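Local coordinates for protein iminosuccinate reductase (Paracoccus denitrificans, PDB 6RQA) that reduces iminosuccinate to L-aspartate with NADH, regenerating the amino donor of the beta-hydroxyaspartate cycle used to assimilate glyoxylate, at residues Thr128-Lys141 against Gln159-His171. Numbering follows the deposited sequence.
Sequences TALRTAAASAVSIK and QSAFQMRAAANVH. With NAD (nicotinamide-adenine-dinucleotide), chain C.
A133 CB rests against the carbonyl oxygen of F162, and also lies 3.6 Å from CB of A166. With A129 and A137 on one side and A166 and A167 on the other, small residues let helices 125-143 and 158-170 close to 8.3 Å between the axes of the two segments, which run in roughly the same direction at a crossing angle of -41°. The ring of F162 lies under A129, whose CB sits over one face in a CH-pi contact, 4.0 Å from the ring centroid; R165 NH2 lies over the opposite face, while CD2 of L130 meets CD1 of F162 obliquely. Q163 folds back at chi2 (-68°) and lays its amide alongside A133: OE1 approaches CB of S136, and NE2 comes to 3.5 Å from CG2 of T132. In this Rossmann-type NAD-binding domain, helix 158-170 follows strand 150-154 of the parallel sheet, and its first turn meets the dinucleotide. The backbone N of Q159 gives an almost straight hydrogen bond to NAD O1N (3.2 Å, 172° at the hydrogen), while the extended side chain brings its amide above the nicotinamide plane, displaced past the C5N-C6N bond. From the other helix T132 OG1 comes to 3.2 Å from C4N, the carbon that accepts or gives up the hydride. The same hydroxyl donates to T128 O from above the carbonyl plane, while the backbone N of T132 bonds to the same oxygen from the other face. R131, bent at chi2, turns its guanidinium edge toward NAD O7N and pairs through NE with D319. At the far end CG1 of V170 packs on A137, and CG2 on CB of K141 (3.6 Å), whose ammonium bridges to E44; CD1 of I140 rests on A167.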
loop_
_atom_site.group_PDB
_atom_site.type_symbol
_atom_site.label_atom_id
_atom_site.label_comp_id
_atom_site.label_asym_id
_atom_site.label_seq_id
_atom_site.Cartn_x
_atom_site.Cartn_y
_atom_site.Cartn_z
ATOM N N THR A 128 -8.035 15.139 2.254
ATOM C CA THR A 128 -8.279 14.436 3.510
ATOM C C THR A 128 -9.162 15.258 4.440
ATOM O O THR A 128 -10.139 14.748 4.999
ATOM C CB THR A 128 -6.952 14.099 4.192
ATOM O OG1 THR A 128 -6.148 13.302 3.314
ATOM C CG2 THR A 128 -7.201 13.326 5.479
ATOM N N ALA A 129 -8.834 16.540 4.615
ATOM C CA ALA A 129 -9.637 17.394 5.485
ATOM C C ALA A 129 -11.054 17.552 4.950
ATOM O O ALA A 129 -12.017 17.605 5.724
ATOM C CB ALA A 129 -8.968 18.759 5.649
ATOM N N LEU A 130 -11.203 17.618 3.625
ATOM C CA LEU A 130 -12.526 17.802 3.036
ATOM C C LEU A 130 -13.405 16.572 3.241
ATOM O O LEU A 130 -14.555 16.690 3.679
ATOM C CB LEU A 130 -12.398 18.134 1.551
ATOM C CG LEU A 130 -11.902 19.545 1.236
ATOM C CD1 LEU A 130 -11.777 19.738 -0.262
ATOM C CD2 LEU A 130 -12.831 20.589 1.842
ATOM N N ARG A 131 -12.887 15.379 2.925
ATOM C CA ARG A 131 -13.710 14.181 3.079
ATOM C C ARG A 131 -13.962 13.861 4.548
ATOM O O ARG A 131 -15.000 13.279 4.882
ATOM C CB ARG A 131 -13.075 12.985 2.357
ATOM C CG ARG A 131 -11.655 12.605 2.779
ATOM C CD ARG A 131 -11.628 11.664 3.975
ATOM N NE ARG A 131 -10.387 10.902 4.047
ATOM C CZ ARG A 131 -9.989 10.222 5.116
ATOM N NH1 ARG A 131 -8.846 9.549 5.089
ATOM N NH2 ARG A 131 -10.727 10.221 6.217
ATOM N N THR A 132 -13.032 14.230 5.434
ATOM C CA THR A 132 -13.269 14.061 6.864
ATOM C C THR A 132 -14.402 14.961 7.335
ATOM O O THR A 132 -15.271 14.529 8.102
ATOM C CB THR A 132 -11.991 14.353 7.651
ATOM O OG1 THR A 132 -10.914 13.565 7.130
ATOM C CG2 THR A 132 -12.184 14.022 9.123
ATOM N N ALA A 133 -14.410 16.214 6.880
ATOM C CA ALA A 133 -15.515 17.109 7.202
ATOM C C ALA A 133 -16.806 16.644 6.539
ATOM O O ALA A 133 -17.892 16.790 7.113
ATOM C CB ALA A 133 -15.172 18.535 6.777
ATOM N N ALA A 134 -16.709 16.080 5.334
ATOM C CA ALA A 134 -17.899 15.569 4.667
ATOM C C ALA A 134 -18.480 14.378 5.418
ATOM O O ALA A 134 -19.704 14.263 5.557
ATOM C CB ALA A 134 -17.572 15.192 3.224
ATOM N N ALA A 135 -17.619 13.487 5.917
ATOM C CA ALA A 135 -18.099 12.335 6.673
ATOM C C ALA A 135 -18.868 12.770 7.913
ATOM O O ALA A 135 -19.932 12.217 8.219
ATOM C CB ALA A 135 -16.926 11.430 7.056
ATOM N N SER A 136 -18.350 13.764 8.638
ATOM C CA SER A 136 -19.061 14.270 9.807
ATOM C C SER A 136 -20.380 14.924 9.412
ATOM O O SER A 136 -21.375 14.815 10.137
ATOM C CB SER A 136 -18.178 15.257 10.569
ATOM O OG SER A 136 -18.853 15.767 11.706
ATOM N N ALA A 137 -20.408 15.606 8.264
ATOM C CA ALA A 137 -21.638 16.254 7.822
ATOM C C ALA A 137 -22.700 15.238 7.420
ATOM O O ALA A 137 -23.897 15.491 7.605
ATOM C CB ALA A 137 -21.342 17.206 6.662
ATOM N N VAL A 138 -22.288 14.092 6.873
ATOM C CA VAL A 138 -23.250 13.049 6.524
ATOM C C VAL A 138 -23.926 12.511 7.779
ATOM O O VAL A 138 -25.148 12.323 7.811
ATOM C CB VAL A 138 -22.559 11.928 5.723
ATOM C CG1 VAL A 138 -23.500 10.748 5.537
ATOM C CG2 VAL A 138 -22.093 12.451 4.373
ATOM N N SER A 139 -23.144 12.263 8.833
ATOM C CA SER A 139 -23.726 11.807 10.090
ATOM C C SER A 139 -24.671 12.844 10.676
ATOM O O SER A 139 -25.673 12.485 11.304
ATOM C CB SER A 139 -22.623 11.472 11.094
ATOM O OG SER A 139 -21.984 12.648 11.556
ATOM N N ILE A 140 -24.374 14.131 10.484
ATOM C CA ILE A 140 -25.269 15.180 10.962
ATOM C C ILE A 140 -26.597 15.121 10.218
ATOM O O ILE A 140 -27.672 15.144 10.828
ATOM C CB ILE A 140 -24.603 16.561 10.823
ATOM C CG1 ILE A 140 -23.417 16.684 11.779
ATOM C CG2 ILE A 140 -25.611 17.672 11.077
ATOM C CD1 ILE A 140 -22.688 18.003 11.675
ATOM N N LYS A 141 -26.541 15.027 8.888
ATOM C CA LYS A 141 -27.765 15.015 8.093
ATOM C C LYS A 141 -28.683 13.858 8.471
ATOM O O LYS A 141 -29.910 13.998 8.415
ATOM C CB LYS A 141 -27.421 14.951 6.605
ATOM C CG LYS A 141 -28.631 14.938 5.683
ATOM C CD LYS A 141 -28.220 14.707 4.239
ATOM C CE LYS A 141 -29.432 14.574 3.331
ATOM N NZ LYS A 141 -29.037 14.309 1.920
ATOM N N GLN A 159 -8.115 21.147 11.071
ATOM C CA GLN A 159 -9.298 20.600 10.420
ATOM C C GLN A 159 -10.604 21.083 11.038
ATOM O O GLN A 159 -11.664 20.864 10.440
ATOM C CB GLN A 159 -9.251 19.072 10.446
ATOM C CG GLN A 159 -8.099 18.488 9.651
ATOM C CD GLN A 159 -8.201 16.988 9.504
ATOM O OE1 GLN A 159 -8.989 16.339 10.190
ATOM N NE2 GLN A 159 -7.405 16.428 8.601
ATOM N N SER A 160 -10.557 21.736 12.203
ATOM C CA SER A 160 -11.786 22.200 12.840
ATOM C C SER A 160 -12.522 23.213 11.973
ATOM O O SER A 160 -13.757 23.275 12.005
ATOM C CB SER A 160 -11.475 22.803 14.211
ATOM O OG SER A 160 -10.650 23.948 14.087
ATOM N N ALA A 161 -11.787 24.013 11.196
ATOM C CA ALA A 161 -12.435 24.958 10.293
ATOM C C ALA A 161 -13.227 24.230 9.214
ATOM O O ALA A 161 -14.366 24.603 8.910
ATOM C CB ALA A 161 -11.392 25.881 9.665
ATOM N N PHE A 162 -12.640 23.184 8.628
ATOM C CA PHE A 162 -13.345 22.414 7.609
ATOM C C PHE A 162 -14.573 21.726 8.191
ATOM O O PHE A 162 -15.612 21.627 7.527
ATOM C CB PHE A 162 -12.402 21.389 6.979
ATOM C CG PHE A 162 -11.184 21.999 6.349
ATOM C CD1 PHE A 162 -11.211 22.428 5.033
ATOM C CD2 PHE A 162 -10.013 22.151 7.074
ATOM C CE1 PHE A 162 -10.094 22.994 4.451
ATOM C CE2 PHE A 162 -8.893 22.715 6.497
ATOM C CZ PHE A 162 -8.935 23.137 5.184
ATOM N N GLN A 163 -14.477 21.252 9.435
ATOM C CA GLN A 163 -15.623 20.606 10.068
ATOM C C GLN A 163 -16.773 21.588 10.253
ATOM O O GLN A 163 -17.939 21.237 10.037
ATOM C CB GLN A 163 -15.211 20.003 11.412
ATOM C CG GLN A 163 -14.050 19.019 11.334
ATOM C CD GLN A 163 -14.404 17.736 10.603
ATOM O OE1 GLN A 163 -15.543 17.273 10.649
ATOM N NE2 GLN A 163 -13.422 17.155 9.923
ATOM N N MET A 164 -16.465 22.827 10.641
ATOM C CA MET A 164 -17.521 23.808 10.875
ATOM C C MET A 164 -18.184 24.231 9.569
ATOM O O MET A 164 -19.410 24.390 9.513
ATOM C CB MET A 164 -16.957 25.023 11.613
ATOM C CG MET A 164 -18.020 26.005 12.086
ATOM S SD MET A 164 -17.346 27.447 12.937
ATOM C CE MET A 164 -16.465 26.666 14.282
ATOM N N ARG A 165 -17.394 24.415 8.509
ATOM C CA ARG A 165 -17.968 24.811 7.227
ATOM C C ARG A 165 -18.862 23.716 6.657
ATOM O O ARG A 165 -19.944 24.002 6.132
ATOM C CB ARG A 165 -16.859 25.169 6.237
ATOM C CG ARG A 165 -16.256 26.548 6.455
ATOM C CD ARG A 165 -15.356 26.951 5.296
ATOM N NE ARG A 165 -14.055 26.291 5.346
ATOM C CZ ARG A 165 -12.964 26.837 5.874
ATOM N NH1 ARG A 165 -13.015 28.055 6.396
ATOM N NH2 ARG A 165 -11.820 26.166 5.877
ATOM N N ALA A 166 -18.431 22.456 6.754
ATOM C CA ALA A 166 -19.241 21.364 6.224
ATOM C C ALA A 166 -20.509 21.157 7.042
ATOM O O ALA A 166 -21.550 20.788 6.487
ATOM C CB ALA A 166 -18.420 20.076 6.175
ATOM N N ALA A 167 -20.444 21.396 8.353
ATOM C CA ALA A 167 -21.627 21.229 9.192
ATOM C C ALA A 167 -22.645 22.332 8.932
ATOM O O ALA A 167 -23.852 22.068 8.874
ATOM C CB ALA A 167 -21.226 21.202 10.666
ATOM N N ALA A 168 -22.179 23.572 8.773
ATOM C CA ALA A 168 -23.083 24.677 8.482
ATOM C C ALA A 168 -23.673 24.588 7.081
ATOM O O ALA A 168 -24.707 25.211 6.818
ATOM C CB ALA A 168 -22.357 26.011 8.655
ATOM N N ASN A 169 -23.043 23.832 6.180
ATOM C CA ASN A 169 -23.552 23.709 4.820
ATOM C C ASN A 169 -24.685 22.695 4.721
ATOM O O ASN A 169 -25.567 22.841 3.867
ATOM C CB ASN A 169 -22.416 23.326 3.870
ATOM C CG ASN A 169 -22.883 23.153 2.436
ATOM O OD1 ASN A 169 -23.141 22.037 1.983
ATOM N ND2 ASN A 169 -22.994 24.262 1.711
ATOM N N VAL A 170 -24.688 21.678 5.581
ATOM C CA VAL A 170 -25.676 20.608 5.505
ATOM C C VAL A 170 -26.835 20.903 6.451
ATOM O O VAL A 170 -27.968 20.464 6.220
ATOM C CB VAL A 170 -25.032 19.241 5.812
ATOM C CG1 VAL A 170 -24.573 19.168 7.263
ATOM C CG2 VAL A 170 -25.989 18.108 5.483
ATOM N N HIS A 171 -26.568 21.662 7.512
ATOM C CA HIS A 171 -27.577 21.972 8.514
ATOM C C HIS A 171 -27.490 23.447 8.876
ATOM O O HIS A 171 -26.394 24.008 8.967
ATOM C CB HIS A 171 -27.400 21.109 9.770
ATOM C CG HIS A 171 -28.462 21.319 10.803
ATOM N ND1 HIS A 171 -29.689 20.693 10.746
ATOM C CD2 HIS A 171 -28.484 22.087 11.918
ATOM C CE1 HIS A 171 -30.419 21.065 11.781
ATOM N NE2 HIS A 171 -29.710 21.910 12.509
HETATM P PA NAD C . -4.092 19.630 14.948
HETATM O O1A NAD C . -2.912 19.163 15.755
HETATM O O2A NAD C . -4.237 20.762 13.984
HETATM O O5B NAD C . -5.070 20.191 16.266
HETATM C C5B NAD C . -4.953 19.267 17.277
HETATM C C4B NAD C . -5.855 19.677 18.412
HETATM O O4B NAD C . -5.859 18.636 19.370
HETATM C C3B NAD C . -5.179 20.887 19.049
HETATM O O3B NAD C . -5.725 21.986 18.395
HETATM C C2B NAD C . -5.642 20.772 20.506
HETATM O O2B NAD C . -6.876 21.373 20.713
HETATM C C1B NAD C . -5.843 19.212 20.674
HETATM N N9A NAD C . -4.708 18.600 21.373
HETATM C C8A NAD C . -3.343 18.560 21.033
HETATM N N7A NAD C . -2.606 17.900 21.925
HETATM C C5A NAD C . -3.529 17.481 22.901
HETATM C C6A NAD C . -3.386 16.740 24.104
HETATM N N6A NAD C . -2.152 16.299 24.480
HETATM N N1A NAD C . -4.480 16.467 24.886
HETATM C C2A NAD C . -5.684 16.947 24.441
HETATM N N3A NAD C . -5.974 17.657 23.328
HETATM C C4A NAD C . -4.850 17.910 22.573
HETATM O O3 NAD C . -4.630 18.181 14.493
HETATM P PN NAD C . -5.620 18.188 13.254
HETATM O O1N NAD C . -6.759 19.175 13.189
HETATM O O2N NAD C . -4.700 17.712 12.187
HETATM O O5D NAD C . -6.571 16.687 13.387
HETATM C C5D NAD C . -6.756 16.463 14.718
HETATM C C4D NAD C . -7.193 15.031 14.900
HETATM O O4D NAD C . -8.010 14.659 13.770
HETATM C C3D NAD C . -5.908 14.152 14.841
HETATM O O3D NAD C . -5.972 13.318 15.942
HETATM C C2D NAD C . -6.081 13.373 13.524
HETATM O O2D NAD C . -5.699 12.042 13.597
HETATM C C1D NAD C . -7.627 13.361 13.443
HETATM N N1N NAD C . -8.054 13.112 12.009
HETATM C C2N NAD C . -9.112 12.268 11.840
HETATM C C3N NAD C . -9.564 11.988 10.552
HETATM C C7N NAD C . -10.727 11.056 10.459
HETATM O O7N NAD C . -11.209 10.727 9.380
HETATM N N7N NAD C . -11.233 10.586 11.646
HETATM C C4N NAD C . -8.929 12.571 9.455
HETATM C C5N NAD C . -7.853 13.426 9.657
HETATM C C6N NAD C . -7.408 13.700 10.956
#